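Local coordinates for Poly(A) ribonuclease pop2 (Schizosaccharomyces pombe, PDB 2P51), which acts as the catalytic deadenylase of the CCR4-NOT complex, a metal-dependent 3'-exoribonuclease that shortens mRNA poly(A) tails and releases 5'-AMP, at residues W164-F167 against D172-Y175; F167-D172 against N267-L272. All coordinates share one frame; numbering follows the deposited sequence.

Contact 1 (W164-F167 against D172-Y175); sequences WITF and DFAY. With MG (magnesium ion), chain B.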
# COMPACT_ATOMS: atom_id res chain seq x y z
N TRP A 164 6.67 1.96 8.00
CA TRP A 164 5.60 1.67 7.04
C TRP A 164 4.66 0.61 7.58
O TRP A 164 5.11 -0.40 8.15
CB TRP A 164 6.19 1.17 5.71
CG TRP A 164 6.77 2.31 4.91
CD1 TRP A 164 7.93 3.00 5.19
CD2 TRP A 164 6.22 2.89 3.71
NE1 TRP A 164 8.12 3.97 4.22
CE2 TRP A 164 7.09 3.93 3.30
CE3 TRP A 164 5.06 2.63 2.93
CZ2 TRP A 164 6.85 4.71 2.15
CZ3 TRP A 164 4.85 3.42 1.81
CH2 TRP A 164 5.72 4.45 1.41
N ILE A 165 3.36 0.84 7.46
CA ILE A 165 2.30 -0.05 7.95
C ILE A 165 1.49 -0.54 6.77
O ILE A 165 1.08 0.27 5.94
CB ILE A 165 1.38 0.68 8.93
CG1 ILE A 165 2.15 1.40 10.02
CG2 ILE A 165 0.34 -0.31 9.50
CD1 ILE A 165 3.02 0.47 10.85
N THR A 166 1.28 -1.87 6.70
CA THR A 166 0.60 -2.45 5.53
C THR A 166 -0.34 -3.53 6.02
O THR A 166 -0.41 -3.81 7.21
CB THR A 166 1.63 -3.03 4.54
OG1 THR A 166 2.36 -4.05 5.24
CG2 THR A 166 2.62 -1.95 4.04
N PHE A 167 -1.08 -4.12 5.06
CA PHE A 167 -1.95 -5.25 5.42
C PHE A 167 -1.90 -6.25 4.26
O PHE A 167 -2.30 -5.88 3.12
CB PHE A 167 -3.39 -4.76 5.67
CG PHE A 167 -4.33 -5.89 6.07
CD1 PHE A 167 -4.52 -6.19 7.40
CD2 PHE A 167 -5.03 -6.62 5.08
CE1 PHE A 167 -5.37 -7.21 7.82
CE2 PHE A 167 -5.82 -7.69 5.47
CZ PHE A 167 -5.98 -7.97 6.82
N ASP A 172 1.13 -5.18 -2.61
CA ASP A 172 1.20 -3.75 -2.39
C ASP A 172 2.65 -3.27 -2.37
O ASP A 172 3.05 -2.29 -3.05
CB ASP A 172 0.46 -3.42 -1.11
CG ASP A 172 -1.03 -3.57 -1.14
OD1 ASP A 172 -1.56 -3.54 -2.29
OD2 ASP A 172 -1.72 -3.76 -0.11
N PHE A 173 3.50 -3.99 -1.60
CA PHE A 173 4.92 -3.60 -1.54
C PHE A 173 5.58 -3.88 -2.90
O PHE A 173 6.46 -3.10 -3.34
CB PHE A 173 5.69 -4.38 -0.47
CG PHE A 173 5.82 -3.71 0.87
CD1 PHE A 173 6.21 -2.38 0.98
CD2 PHE A 173 5.53 -4.40 2.03
CE1 PHE A 173 6.34 -1.69 2.20
CE2 PHE A 173 5.68 -3.75 3.24
CZ PHE A 173 6.06 -2.43 3.36
N ALA A 174 5.23 -4.97 -3.58
CA ALA A 174 5.83 -5.26 -4.89
C ALA A 174 5.53 -4.13 -5.86
O ALA A 174 6.41 -3.72 -6.66
CB ALA A 174 5.40 -6.61 -5.43
N TYR A 175 4.30 -3.57 -5.82
CA TYR A 175 3.99 -2.48 -6.77
C TYR A 175 4.82 -1.24 -6.46
O TYR A 175 5.21 -0.56 -7.42
CB TYR A 175 2.49 -2.15 -6.71
CG TYR A 175 1.74 -2.98 -7.75
CD1 TYR A 175 0.89 -4.02 -7.45
CD2 TYR A 175 1.96 -2.65 -9.08
CE1 TYR A 175 0.22 -4.76 -8.43
CE2 TYR A 175 1.33 -3.37 -10.05
CZ TYR A 175 0.46 -4.41 -9.75
OH TYR A 175 -0.13 -5.08 -10.78
MG MG B . -3.81 -4.02 0.13
O HOH W 1 -0.66 -2.96 2.41
O HOH W 2 -3.65 -3.84 2.18
O HOH W 3 -3.58 -6.09 0.59
O HOH W 4 -3.96 -4.54 -1.87
O HOH W 5 -5.81 -4.17 0.22
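Thr-166, at the end of strand 163-166, and Phe-173, in the first turn of helix 170-181, meet with their side chains crossing at about a right angle. From its CB the threonine branches two ways. CG2 lies anti to the carbonyl carbon and meets the far end of the phenyl ring obliquely, 3.5 Å from Phe-173 CZ and nearly as close to CE2. OG1, held between the backbone N and the carbonyl carbon (chi1 60°), passes the same ring at 3.9 Å from Phe-173 CE2 and hydrogen-bonds the backbone carbonyl of Tyr-204, so the buried hydroxyl has a partner on strand 203-205. Two residues earlier on the same side of the strand, Trp-164 reaches the ring through its CB, which lies near the ring plane at the edge, 4.3 Å from Phe-173 CZ. Phe-200 also meets both aromatic rings, the tryptophan edge-to-face.

At the other end the contact turns polar and works through water. Asp-172 binds magnesium through OD2, at 2.1 Å from the ion, while OD1 is held by Thr-52 OG1 and by a metal-bound water, which together should limit rotation of the carboxylate. The carbonyl oxygen of Phe-167 accepts bonds from two further metal waters, one of them at 2.6 Å from Phe-167 O. A separate water spans the segments, accepting the Phe-167 N-H and probably donating to Asp-172 OD2, 2.8 Å away. The backbone just beyond the strand, at Phe-167, thus serves as second shell, orienting two coordinated waters that lie beside the aspartate oxygen in the coordination shell. Asp-51 completes the coordination of the ion from the adjacent central strand, forming one of the two magnesium sites of the acidic DEDD nuclease centre in an RNase H-like fold.

Contact 2 (F167-D172 against N267-L272); sequences FHSGYD and NQLYGL. With MG (magnesium ion), chain B.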
# COMPACT_ATOMS: atom_id res chain seq x y z
N PHE A 167 -1.08 -4.12 5.06
CA PHE A 167 -1.95 -5.25 5.42
C PHE A 167 -1.90 -6.25 4.26
O PHE A 167 -2.30 -5.88 3.12
CB PHE A 167 -3.39 -4.76 5.67
CG PHE A 167 -4.33 -5.89 6.07
CD1 PHE A 167 -4.52 -6.19 7.40
CD2 PHE A 167 -5.03 -6.62 5.08
CE1 PHE A 167 -5.37 -7.21 7.82
CE2 PHE A 167 -5.82 -7.69 5.47
CZ PHE A 167 -5.98 -7.97 6.82
N HIS A 168 -1.45 -7.47 4.51
CA HIS A 168 -1.39 -8.54 3.50
C HIS A 168 -0.67 -8.01 2.27
O HIS A 168 -1.20 -7.87 1.15
CB HIS A 168 -2.81 -9.03 3.17
CG HIS A 168 -2.88 -10.41 2.61
ND1 HIS A 168 -1.87 -11.01 1.89
CD2 HIS A 168 -3.88 -11.34 2.68
CE1 HIS A 168 -2.24 -12.24 1.54
NE2 HIS A 168 -3.48 -12.46 2.01
N SER A 169 0.58 -7.66 2.53
CA SER A 169 1.28 -6.62 1.80
C SER A 169 2.11 -7.08 0.60
O SER A 169 2.75 -6.21 0.02
CB SER A 169 2.27 -5.89 2.76
OG SER A 169 3.21 -6.90 3.19
N GLY A 170 2.16 -8.36 0.22
CA GLY A 170 3.10 -8.79 -0.83
C GLY A 170 2.90 -8.01 -2.12
O GLY A 170 3.85 -7.46 -2.70
N TYR A 171 1.67 -7.98 -2.63
CA TYR A 171 1.44 -7.25 -3.88
C TYR A 171 1.64 -5.75 -3.69
O TYR A 171 2.24 -5.12 -4.59
CB TYR A 171 0.01 -7.49 -4.45
CG TYR A 171 -0.14 -8.80 -5.19
CD1 TYR A 171 -0.19 -10.03 -4.50
CD2 TYR A 171 -0.27 -8.85 -6.59
CE1 TYR A 171 -0.34 -11.24 -5.18
CE2 TYR A 171 -0.42 -10.07 -7.24
CZ TYR A 171 -0.46 -11.26 -6.57
OH TYR A 171 -0.60 -12.47 -7.23
N ASP A 172 1.13 -5.18 -2.61
CA ASP A 172 1.20 -3.75 -2.39
C ASP A 172 2.65 -3.27 -2.37
O ASP A 172 3.05 -2.29 -3.05
CB ASP A 172 0.46 -3.42 -1.11
CG ASP A 172 -1.03 -3.57 -1.14
OD1 ASP A 172 -1.56 -3.54 -2.29
OD2 ASP A 172 -1.72 -3.76 -0.11
N ASN A 267 9.31 -6.31 9.71
CA ASN A 267 9.64 -6.73 8.35
C ASN A 267 9.18 -8.15 8.07
O ASN A 267 9.86 -8.86 7.30
CB ASN A 267 11.14 -6.54 8.06
CG ASN A 267 11.55 -5.09 8.30
OD1 ASN A 267 10.76 -4.18 8.56
ND2 ASN A 267 12.83 -4.86 8.24
N GLN A 268 8.08 -8.59 8.62
CA GLN A 268 7.59 -9.92 8.26
C GLN A 268 6.36 -9.75 7.37
O GLN A 268 5.37 -9.16 7.81
CB GLN A 268 7.20 -10.77 9.47
CG GLN A 268 8.31 -10.92 10.54
CD GLN A 268 9.51 -11.59 9.93
OE1 GLN A 268 9.34 -12.65 9.33
NE2 GLN A 268 10.71 -10.99 10.03
N LEU A 269 6.39 -10.26 6.14
CA LEU A 269 5.25 -10.07 5.26
C LEU A 269 4.33 -11.27 5.33
O LEU A 269 4.83 -12.42 5.31
CB LEU A 269 5.72 -9.87 3.81
CG LEU A 269 6.67 -8.71 3.53
CD1 LEU A 269 6.78 -8.55 2.03
CD2 LEU A 269 6.15 -7.46 4.20
N TYR A 270 3.02 -11.09 5.41
CA TYR A 270 2.13 -12.25 5.46
C TYR A 270 2.25 -13.13 4.23
O TYR A 270 2.24 -12.68 3.11
CB TYR A 270 0.67 -11.76 5.58
CG TYR A 270 -0.27 -12.95 5.68
CD1 TYR A 270 -0.27 -13.70 6.86
CD2 TYR A 270 -1.11 -13.28 4.63
CE1 TYR A 270 -1.14 -14.78 6.95
CE2 TYR A 270 -1.97 -14.35 4.72
CZ TYR A 270 -1.97 -15.10 5.87
OH TYR A 270 -2.82 -16.17 5.99
N GLY A 271 2.32 -14.44 4.35
CA GLY A 271 2.21 -15.39 3.27
C GLY A 271 3.47 -15.56 2.44
O GLY A 271 3.45 -16.26 1.43
N LEU A 272 4.57 -14.94 2.84
CA LEU A 272 5.80 -14.93 2.06
C LEU A 272 7.04 -15.31 2.87
O LEU A 272 7.00 -14.84 4.06
CB LEU A 272 5.97 -13.52 1.46
CG LEU A 272 4.99 -13.23 0.30
CD1 LEU A 272 5.05 -11.78 -0.12
CD2 LEU A 272 5.30 -14.16 -0.87
MG MG B . -3.81 -4.02 0.13
O HOH W 2 -3.65 -3.84 2.18
O HOH W 3 -3.58 -6.09 0.59
O HOH W 6 1.00 -10.75 1.48
O HOH W 4 -3.96 -4.54 -1.87
O HOH W 5 -5.81 -4.17 0.22
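Tyr-270 drives one edge of its ring into a face of the His-168 imidazole, a T-shaped pair with centroids 4.8 Å apart and planes at 80°. The touching atom is Tyr-270 CD2, poised over the centre of the imidazole, with CE2 beside it above NE2. With CG anti to the backbone N in both residues (chi1 -157° in His-168, -178° in Tyr-270), the two rings reach toward the solvent side, where the histidine is exposed. Tyr-270 also makes a cation-pi contact with Lys-207. Replacing Tyr-270 by alanine is likely to strip the imidazole face of its aromatic partner and leave the histidine freer to turn.

Tyr-270 and Gly-271 are the central residues of a type II beta turn running from Leu-269 to Leu-272, and the positive phi of Gly-271 suits that place. The turn lies against the loop that leads into helix 170-181, whose Asp-172 belongs to the nuclease centre.

Deeper in, the fit is close. Leu-269 CD2 comes to 3.2 Å from Ser-169 OG, a hydroxyl hydrogen-bonded to Asp-205, whose same carboxylate oxygen also accepts the backbone N-H of Tyr-270. Leu-272 CD1 rests 3.6 Å from Gly-170 CA, where a side chain would clash with this methyl. Between this packing and the ring pair sits one water: it accepts the Gly-170 N-H, donates to Tyr-270 O at 2.8 Å, and hydrogen-bonds His-168 ND1 at 2.9 Å, lying in the plane of the imidazole at its edge.

In the fold
From the N terminus the chain first builds most of the mixed sheet, including central strand 47-53, before strand 163-166 is laid parallel beside it. Contact 1 closes a short loop: only four residues separate strand 163-166 from its partner segment in helix 170-181. Contact 2 starts on that very loop and closes a far longer one, of 94 mostly helical residues, when the last modelled residues after helix 238-257 return. Neither loop encloses the other; the closures interlock, since contact 1 begins before the span of contact 2 and ends, at 173-175, inside it. They share Phe-167 and Asp-172, and Phe-173 CD2 packs 3.8 Å from Leu-269 CD2, joining sheet, helix start and 267-272 beside the magnesium held by Asp-172.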